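Local structure of beta-Lactamase/D-Alanine Carboxypeptidase (Pseudomonas syringae pv. tomato, 5EVI) at residues D[71-76]-D[236-241]; D[184-189]-D[250-255]. The protein is a class C beta-lactamase that probably hydrolyses beta-lactams to substituted beta-amino acids. One frame throughout, in Å; residues are numbered along the deposited sequence.

Interaction 1. Residues D[71-76]-D[236-241]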
loop_
_atom_site.group_PDB
_atom_site.type_symbol
_atom_site.label_atom_id
_atom_site.label_comp_id
_atom_site.label_asym_id
_atom_site.label_seq_id
_atom_site.Cartn_x
_atom_site.Cartn_y
_atom_site.Cartn_z
ATOM N N LYS D 71 -0.134 2.471 -2.770
ATOM C CA LYS D 71 1.289 2.727 -2.932
ATOM C C LYS D 71 2.089 1.467 -3.200
ATOM O O LYS D 71 3.087 1.539 -3.919
ATOM C CB LYS D 71 1.861 3.423 -1.711
ATOM C CG LYS D 71 1.335 4.830 -1.512
ATOM C CD LYS D 71 1.764 5.351 -0.153
ATOM C CE LYS D 71 1.454 6.836 0.065
ATOM N NZ LYS D 71 0.112 7.146 0.612
ATOM N N THR D 72 1.648 0.316 -2.672
ATOM C CA THR D 72 2.386 -0.939 -2.932
ATOM C C THR D 72 2.292 -1.344 -4.394
ATOM O O THR D 72 3.214 -1.997 -4.907
ATOM C CB THR D 72 1.933 -2.148 -2.067
ATOM O OG1 THR D 72 0.564 -2.478 -2.344
ATOM C CG2 THR D 72 2.119 -1.879 -0.590
ATOM N N PHE D 73 1.168 -1.005 -5.036
ATOM C CA PHE D 73 0.973 -1.270 -6.467
ATOM C C PHE D 73 1.815 -0.334 -7.320
ATOM O O PHE D 73 2.428 -0.765 -8.296
ATOM C CB PHE D 73 -0.495 -1.141 -6.857
ATOM C CG PHE D 73 -1.362 -2.211 -6.274
ATOM C CD1 PHE D 73 -1.413 -3.474 -6.867
ATOM C CD2 PHE D 73 -2.113 -1.972 -5.131
ATOM C CE1 PHE D 73 -2.227 -4.477 -6.345
ATOM C CE2 PHE D 73 -2.929 -2.974 -4.597
ATOM C CZ PHE D 73 -2.979 -4.225 -5.202
ATOM N N THR D 74 1.838 0.950 -6.963
ATOM C CA THR D 74 2.701 1.897 -7.666
ATOM C C THR D 74 4.152 1.423 -7.623
ATOM O O THR D 74 4.845 1.481 -8.641
ATOM C CB THR D 74 2.609 3.308 -7.074
ATOM O OG1 THR D 74 1.333 3.861 -7.404
ATOM C CG2 THR D 74 3.683 4.221 -7.628
ATOM N N ALA D 75 4.609 1.004 -6.438
ATOM C CA ALA D 75 5.968 0.515 -6.262
ATOM C C ALA D 75 6.231 -0.741 -7.092
ATOM O O ALA D 75 7.266 -0.857 -7.725
ATOM C CB ALA D 75 6.259 0.277 -4.784
ATOM N N THR D 76 5.275 -1.659 -7.125
ATOM C CA THR D 76 5.379 -2.822 -7.996
ATOM C C THR D 76 5.454 -2.397 -9.470
ATOM O O THR D 76 6.276 -2.926 -10.223
ATOM C CB THR D 76 4.253 -3.820 -7.735
ATOM O OG1 THR D 76 4.112 -4.007 -6.311
ATOM C CG2 THR D 76 4.563 -5.146 -8.432
ATOM N N ILE D 236 -5.901 -10.423 -1.375
ATOM C CA ILE D 236 -5.216 -11.602 -0.814
ATOM C C ILE D 236 -4.413 -12.374 -1.880
ATOM O O ILE D 236 -3.425 -13.032 -1.551
ATOM C CB ILE D 236 -6.194 -12.536 -0.048
ATOM C CG1 ILE D 236 -5.452 -13.506 0.892
ATOM C CG2 ILE D 236 -7.087 -13.320 -1.000
ATOM C CD1 ILE D 236 -4.736 -12.847 2.053
ATOM N N ARG D 237 -4.835 -12.289 -3.143
ATOM C CA ARG D 237 -4.058 -12.830 -4.274
ATOM C C ARG D 237 -2.755 -12.048 -4.470
ATOM O O ARG D 237 -1.709 -12.643 -4.740
ATOM C CB ARG D 237 -4.879 -12.803 -5.570
ATOM C CG ARG D 237 -4.334 -13.676 -6.694
ATOM C CD ARG D 237 -4.996 -13.343 -8.024
ATOM N NE ARG D 237 -5.096 -14.499 -8.913
ATOM C CZ ARG D 237 -4.140 -14.946 -9.736
ATOM N NH1 ARG D 237 -2.945 -14.353 -9.820
ATOM N NH2 ARG D 237 -4.381 -16.017 -10.491
ATOM N N PHE D 238 -2.833 -10.722 -4.343
ATOM C CA PHE D 238 -1.649 -9.865 -4.387
ATOM C C PHE D 238 -0.712 -10.141 -3.209
ATOM O O PHE D 238 0.501 -10.088 -3.371
ATOM C CB PHE D 238 -2.051 -8.386 -4.415
ATOM C CG PHE D 238 -0.894 -7.440 -4.613
ATOM C CD1 PHE D 238 -0.064 -7.554 -5.725
ATOM C CD2 PHE D 238 -0.644 -6.423 -3.698
ATOM C CE1 PHE D 238 0.999 -6.680 -5.913
ATOM C CE2 PHE D 238 0.417 -5.544 -3.883
ATOM C CZ PHE D 238 1.239 -5.672 -4.992
ATOM N N VAL D 239 -1.279 -10.427 -2.037
ATOM C CA VAL D 239 -0.494 -10.876 -0.872
ATOM C C VAL D 239 0.183 -12.228 -1.166
ATOM O O VAL D 239 1.355 -12.431 -0.835
ATOM C CB VAL D 239 -1.363 -10.956 0.410
ATOM C CG1 VAL D 239 -0.615 -11.635 1.558
ATOM C CG2 VAL D 239 -1.809 -9.567 0.834
ATOM N N GLU D 240 -0.556 -13.144 -1.787
ATOM C CA GLU D 240 0.011 -14.425 -2.219
ATOM C C GLU D 240 1.095 -14.277 -3.303
ATOM O O GLU D 240 2.061 -15.046 -3.315
ATOM C CB GLU D 240 -1.088 -15.390 -2.660
ATOM C CG GLU D 240 -1.836 -15.969 -1.473
ATOM C CD GLU D 240 -3.023 -16.821 -1.868
ATOM O OE1 GLU D 240 -3.008 -17.437 -2.960
ATOM O OE2 GLU D 240 -3.979 -16.880 -1.072
ATOM N N ALA D 241 0.941 -13.288 -4.184
ATOM C CA ALA D 241 1.999 -12.922 -5.137
ATOM C C ALA D 241 3.285 -12.506 -4.412
ATOM O O ALA D 241 4.375 -12.916 -4.805
ATOM C CB ALA D 241 1.535 -11.811 -6.075
#
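Phe238 and Phe73 lie ring against ring between two helices of the serine beta-lactamase fold: 70-83, which begins just after Ser68 of the probable SxxK motif, and 232-243, which backs onto the large antiparallel sheet. The axes of the short segments 71-76 and 236-241 come within 12.7 Å of each other, at 44°, too wide a gap for backbones to meet, so the contact is made by side chains reaching across. Along 236-241, Ile236 comes first and turns to the sheet, against Ala35 and Thr37 of strand 31-38. Phe238 then faces helix 70-83. Its CG stands anti to the backbone N (chi1 -174°), which extends the ring away from its own helix. The two rings form an offset stack with planes 20° apart and centroids separated by 4.2 Å. The offset shows in what lies over what: Phe73 CE1 sits above the middle of the Phe238 ring, whereas Phe238 CE2 falls toward the rim of Phe73. The closest carbons are Phe73 CZ and Phe238 CD2, at 3.5 Å. One turn of helix 70-83 brings two hydroxyls to the edge of the same ring, Thr72 OG1 at 3.4 Å from Phe238 CE2 and Thr76 OG1 in the ring plane at 3.6 Å from Phe238 CZ. Next in line, Val239 turns back to the sheet, touching Val329 and Phe331, so that this helix bridges sheet and helical region. Both threonine hydroxyls have partners close by in the chain: Thr72 OG1 bonds to Ile69 O, just ahead of helix 70-83, and Thr76 OG1 donates to Thr72 O at 2.6 Å, tilted out of the carbonyl plane; the same oxygen also takes the Thr76 backbone N-H, with Thr76 N at 3.0 Å from Thr72 O.

Interaction 2. Residues D[184-189]-D[250-255]; sequences PALGLN and APLQRA
With chi1 at -171°, Leu252 puts CG opposite the backbone N and extends its branched end away from helix 250-258 toward Ala185, while Leu186 keeps CG beside its backbone N (chi1 -69°) and brings one methyl, CD2, round to meet it. The second segment thus contributes a single side chain, aimed at Ala185 and Leu186. One methyl does most of the touching: Leu252 CD2 lies 3.7 Å from Ala185 CB and 3.8 Å from Leu186 CD2. The same methyl rests against backbone as well, with Leu252 CD2 only 3.4 Å from Ala185 O. Leu252 CD1 comes almost as near to Leu186 CD2, at 3.9 Å, so Leu186 CD2 faces both methyls of the opposing leucine as the two side chains pass at a slant. The contact is apolar and small, 120 Å² in all. Trp80 of helix 70-83 touches Ala185, Leu252 and Ala255, closing the cluster from a third helix, and Tyr248 OH bonds to Leu186 O. Just past the contact the chain turns out of the helix at Gly187, whose positive phi (76°) suits a glycine and whose N bonds back to Pro184 O at 3.0 Å. With a second bond back into the last turn, this is a Schellman motif, ending helix 174-186 in the helical region of the beta-lactamase fold.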
loop_
_atom_site.group_PDB
_atom_site.type_symbol
_atom_site.label_atom_id
_atom_site.label_comp_id
_atom_site.label_asym_id
_atom_site.label_seq_id
_atom_site.Cartn_x
_atom_site.Cartn_y
_atom_site.Cartn_z
ATOM N N PRO D 184 -3.988 -7.012 -14.824
ATOM C CA PRO D 184 -4.089 -8.258 -15.604
ATOM C C PRO D 184 -2.895 -9.209 -15.455
ATOM O O PRO D 184 -3.101 -10.416 -15.278
ATOM C CB PRO D 184 -4.210 -7.756 -17.047
ATOM C CG PRO D 184 -4.904 -6.453 -16.913
ATOM C CD PRO D 184 -4.313 -5.843 -15.666
ATOM N N ALA D 185 -1.678 -8.683 -15.527
ATOM C CA ALA D 185 -0.458 -9.506 -15.387
ATOM C C ALA D 185 -0.373 -10.247 -14.047
ATOM O O ALA D 185 0.191 -11.339 -13.985
ATOM C CB ALA D 185 0.794 -8.657 -15.590
ATOM N N LEU D 186 -0.927 -9.646 -12.992
ATOM C CA LEU D 186 -0.990 -10.264 -11.655
ATOM C C LEU D 186 -2.209 -11.162 -11.418
ATOM O O LEU D 186 -2.289 -11.810 -10.376
ATOM C CB LEU D 186 -0.941 -9.185 -10.567
ATOM C CG LEU D 186 0.398 -8.455 -10.444
ATOM C CD1 LEU D 186 0.262 -7.232 -9.554
ATOM C CD2 LEU D 186 1.489 -9.379 -9.912
ATOM N N GLY D 187 -3.154 -11.198 -12.355
ATOM C CA GLY D 187 -4.380 -11.960 -12.182
ATOM C C GLY D 187 -5.381 -11.302 -11.244
ATOM O O GLY D 187 -6.237 -11.985 -10.685
ATOM N N LEU D 188 -5.273 -9.982 -11.078
ATOM C CA LEU D 188 -6.221 -9.197 -10.290
ATOM C C LEU D 188 -7.259 -8.572 -11.218
ATOM O O LEU D 188 -7.039 -7.489 -11.761
ATOM C CB LEU D 188 -5.488 -8.097 -9.517
ATOM C CG LEU D 188 -4.359 -8.518 -8.572
ATOM C CD1 LEU D 188 -3.978 -7.344 -7.678
ATOM C CD2 LEU D 188 -4.756 -9.722 -7.735
ATOM N N ASN D 189 -8.385 -9.262 -11.388
ATOM C CA ASN D 189 -9.423 -8.859 -12.342
ATOM C C ASN D 189 -10.686 -8.272 -11.670
ATOM O O ASN D 189 -11.784 -8.315 -12.231
ATOM C CB ASN D 189 -9.741 -10.040 -13.272
ATOM C CG ASN D 189 -8.527 -10.483 -14.079
ATOM O OD1 ASN D 189 -8.020 -11.593 -13.904
ATOM N ND2 ASN D 189 -8.038 -9.602 -14.953
ATOM N N ALA D 250 9.810 -14.380 -14.868
ATOM C CA ALA D 250 10.891 -13.875 -14.028
ATOM C C ALA D 250 10.860 -12.346 -13.831
ATOM O O ALA D 250 11.116 -11.880 -12.718
ATOM C CB ALA D 250 12.253 -14.340 -14.552
ATOM N N PRO D 251 10.534 -11.563 -14.892
ATOM C CA PRO D 251 10.428 -10.115 -14.639
ATOM C C PRO D 251 9.371 -9.728 -13.603
ATOM O O PRO D 251 9.641 -8.883 -12.753
ATOM C CB PRO D 251 10.082 -9.532 -16.013
ATOM C CG PRO D 251 10.667 -10.504 -16.985
ATOM C CD PRO D 251 10.512 -11.858 -16.338
ATOM N N LEU D 252 8.185 -10.328 -13.665
ATOM C CA LEU D 252 7.118 -9.969 -12.710
ATOM C C LEU D 252 7.364 -10.560 -11.328
ATOM O O LEU D 252 7.064 -9.915 -10.322
ATOM C CB LEU D 252 5.729 -10.388 -13.226
ATOM C CG LEU D 252 4.531 -9.874 -12.420
ATOM C CD1 LEU D 252 4.644 -8.408 -12.022
ATOM C CD2 LEU D 252 3.254 -10.099 -13.217
ATOM N N GLN D 253 7.889 -11.782 -11.288
ATOM C CA GLN D 253 8.447 -12.368 -10.054
ATOM C C GLN D 253 9.466 -11.447 -9.412
ATOM O O GLN D 253 9.362 -11.115 -8.245
ATOM C CB GLN D 253 9.121 -13.726 -10.330
ATOM C CG GLN D 253 8.154 -14.877 -10.565
ATOM C CD GLN D 253 7.676 -15.551 -9.286
ATOM O OE1 GLN D 253 6.497 -15.881 -9.145
ATOM N NE2 GLN D 253 8.602 -15.767 -8.345
ATOM N N ARG D 254 10.466 -11.042 -10.180
ATOM C CA ARG D 254 11.461 -10.082 -9.690
ATOM C C ARG D 254 10.824 -8.782 -9.185
ATOM O O ARG D 254 11.257 -8.251 -8.156
ATOM C CB ARG D 254 12.466 -9.768 -10.785
ATOM C CG ARG D 254 13.562 -8.855 -10.322
ATOM C CD ARG D 254 14.274 -8.174 -11.458
ATOM N NE ARG D 254 15.052 -7.046 -10.960
ATOM C CZ ARG D 254 15.955 -6.388 -11.672
ATOM N NH1 ARG D 254 16.600 -5.382 -11.111
ATOM N NH2 ARG D 254 16.241 -6.744 -12.925
ATOM N N ALA D 255 9.831 -8.276 -9.931
ATOM C CA ALA D 255 9.080 -7.049 -9.557
ATOM C C ALA D 255 8.456 -7.141 -8.191
ATOM O O ALA D 255 8.595 -6.220 -7.394
ATOM C CB ALA D 255 8.010 -6.707 -10.586
#

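In the fold
The centres of interactions 1 and 2 lie about 9 Å apart, and their segments alternate along the chain, so the two contacts interlock four pieces of the fold. The join is the chain leaving helix 174-186: Leu188 CD1 comes within 3.6 Å of Phe73 CE1, and Leu186, which meets Leu252 in interaction 2, also touches Phe238. Arg237 lies over the same turn, with CD 3.6 Å from Leu188 CD2 and NH1 2.7 Å from Leu186 O. Interaction 1 is the one beside the probable active site: segment 71-76 begins with Lys71, whose NZ hydrogen-bonds Ser68, Tyr154 and Asn156. Interaction 2 is more peripheral, its centre about 16 Å from the chain centre against 7 Å.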